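Local coordinates for EAL domain protein (Vibrio cholerae serotype O1, PDB 6IJ2) that probably hydrolyses the cyclic dinucleotides c-di-GMP and cGAMP through a metal-dependent EAL phosphodiesterase domain, to linear products such as pGpG, at residues 140-143 and 144-148. The protein carries 1 engineered substitution. Numbering follows the deposited sequence.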
loop_
_atom_site.group_PDB
_atom_site.type_symbol
_atom_site.label_atom_id
_atom_site.label_comp_id
_atom_site.label_asym_id
_atom_site.label_seq_id
_atom_site.Cartn_x
_atom_site.Cartn_y
_atom_site.Cartn_z
ATOM N N HIS A 140 4.728 6.509 -14.799
ATOM C CA HIS A 140 6.156 6.792 -14.703
ATOM C C HIS A 140 6.932 5.558 -14.253
ATOM O O HIS A 140 7.901 5.148 -14.902
ATOM C CB HIS A 140 6.397 7.963 -13.750
ATOM C CG HIS A 140 7.800 8.479 -13.773
ATOM N ND1 HIS A 140 8.848 7.815 -13.169
ATOM C CD2 HIS A 140 8.332 9.592 -14.331
ATOM C CE1 HIS A 140 9.963 8.498 -13.355
ATOM N NE2 HIS A 140 9.678 9.580 -14.056
ATOM N N ILE A 141 6.513 4.946 -13.146
ATOM C CA ILE A 141 7.213 3.762 -12.663
ATOM C C ILE A 141 6.945 2.570 -13.579
ATOM O O ILE A 141 7.816 1.710 -13.761
ATOM C CB ILE A 141 6.813 3.486 -11.201
ATOM C CG1 ILE A 141 7.633 2.338 -10.616
ATOM C CG2 ILE A 141 5.318 3.218 -11.081
ATOM C CD1 ILE A 141 8.441 2.747 -9.407
ATOM N N LYS A 142 5.759 2.513 -14.192
ATOM C CA LYS A 142 5.443 1.436 -15.126
ATOM C C LYS A 142 6.330 1.500 -16.365
ATOM O O LYS A 142 6.771 0.464 -16.877
ATOM C CB LYS A 142 3.964 1.509 -15.508
ATOM C CG LYS A 142 3.514 0.541 -16.591
ATOM C CD LYS A 142 2.024 0.728 -16.868
ATOM C CE LYS A 142 1.593 0.041 -18.158
ATOM N NZ LYS A 142 1.672 -1.447 -18.062
ATOM N N ARG A 143 6.593 2.716 -16.859
ATOM C CA ARG A 143 7.466 2.916 -18.012
ATOM C C ARG A 143 8.843 2.308 -17.779
ATOM O O ARG A 143 9.410 1.667 -18.676
ATOM C CB ARG A 143 7.593 4.415 -18.301
ATOM C CG ARG A 143 7.235 4.837 -19.710
ATOM C CD ARG A 143 7.111 6.356 -19.809
ATOM N NE ARG A 143 6.073 6.870 -18.917
ATOM C CZ ARG A 143 5.676 8.140 -18.873
ATOM N NH1 ARG A 143 6.227 9.040 -19.676
ATOM N NH2 ARG A 143 4.722 8.509 -18.026
ATOM N N ILE A 144 9.404 2.519 -16.586
ATOM C CA ILE A 144 10.758 2.061 -16.290
ATOM C C ILE A 144 10.801 0.540 -16.210
ATOM O O ILE A 144 11.705 -0.104 -16.761
ATOM C CB ILE A 144 11.256 2.703 -14.982
ATOM C CG1 ILE A 144 11.203 4.228 -15.079
ATOM C CG2 ILE A 144 12.656 2.218 -14.648
ATOM C CD1 ILE A 144 11.292 4.926 -13.735
ATOM N N VAL A 145 9.825 -0.056 -15.525
ATOM C CA VAL A 145 9.800 -1.507 -15.360
ATOM C C VAL A 145 9.659 -2.198 -16.708
ATOM O O VAL A 145 10.355 -3.178 -16.998
ATOM C CB VAL A 145 8.671 -1.908 -14.395
ATOM C CG1 VAL A 145 8.522 -3.424 -14.335
ATOM C CG2 VAL A 145 8.932 -1.336 -13.013
ATOM N N GLU A 146 8.762 -1.700 -17.561
ATOM C CA GLU A 146 8.564 -2.363 -18.846
ATOM C C GLU A 146 9.759 -2.167 -19.774
ATOM O O GLU A 146 10.074 -3.060 -20.571
ATOM C CB GLU A 146 7.260 -1.875 -19.481
ATOM C CG GLU A 146 6.039 -2.348 -18.689
ATOM C CD GLU A 146 4.705 -1.956 -19.305
ATOM O OE1 GLU A 146 3.665 -2.442 -18.809
ATOM O OE2 GLU A 146 4.690 -1.168 -20.276
ATOM N N TYR A 147 10.447 -1.024 -19.675
ATOM C CA TYR A 147 11.664 -0.832 -20.457
ATOM C C TYR A 147 12.757 -1.798 -20.014
ATOM O O TYR A 147 13.445 -2.394 -20.851
ATOM C CB TYR A 147 12.152 0.611 -20.340
ATOM C CG TYR A 147 13.473 0.858 -21.033
ATOM C CD1 TYR A 147 13.583 0.751 -22.412
ATOM C CD2 TYR A 147 14.607 1.206 -20.311
ATOM C CE1 TYR A 147 14.787 0.976 -23.053
ATOM C CE2 TYR A 147 15.819 1.442 -20.944
ATOM C CZ TYR A 147 15.899 1.321 -22.314
ATOM O OH TYR A 147 17.096 1.543 -22.956
ATOM N N TYR A 148 12.926 -1.964 -18.701
ATOM C CA TYR A 148 13.939 -2.888 -18.204
ATOM C C TYR A 148 13.621 -4.321 -18.607
ATOM O O TYR A 148 14.524 -5.079 -18.992
ATOM C CB TYR A 148 14.061 -2.762 -16.685
ATOM C CG TYR A 148 14.903 -1.587 -16.244
ATOM C CD1 TYR A 148 14.984 -0.436 -17.016
ATOM C CD2 TYR A 148 15.641 -1.638 -15.070
ATOM C CE1 TYR A 148 15.758 0.640 -16.617
ATOM C CE2 TYR A 148 16.423 -0.571 -14.669
ATOM C CZ TYR A 148 16.477 0.568 -15.444
ATOM O OH TYR A 148 17.255 1.632 -15.047
#
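Lys142 and Glu146, one helical turn apart on helix 139-151, form an i to i+4 salt bridge. The lysine chain runs out extended with CG anti to the backbone N, then bends at its last torsion (chi4 68°), which turns NZ toward the carboxylate. Glu146 stays straight beyond CG and offers OE1; the modelled distance from Lys142 NZ to Glu146 OE1, 2.3 Å, is too short to be taken literally, and the exact geometry of the bridge is doubtful. OE1 is the nearer oxygen, with OE2 of Glu146 3.8 Å from NZ of Lys142. Lys142 NZ has a second acceptor in the carbonyl of Asp172, which ties the helix to the loop between helix 166-170 and strand 177-180.

His140 and Ile144 meet on another side of the helix. Ile144 CG1 stands beside its own backbone N (chi1 -57°), which sends CD1 back toward the preceding turn, 3.8 Å from ND1 of the His140 ring and oblique to it. On the same branch, CG1 of Ile144 sits beyond the His140 carbonyl oxygen, 3.4 Å from O. That carbonyl receives a weak bond from Ile144 N, whereas Val145 N to Ile141 O (3.2 Å) and Glu146 N to Lys142 O (3.0 Å) are regular helical bonds. Ile144 and Val145 pack on Phe129 of strand 125-129, as the helix of a beta-alpha-beta unit does in the EAL domain's TIM-barrel-like fold. The chemistry is thus divided: the side chains of Ile144 and Val145 pack on Phe129, while the ammonium, shared between a carboxylate and a loop carbonyl, probably keeps its positive charge.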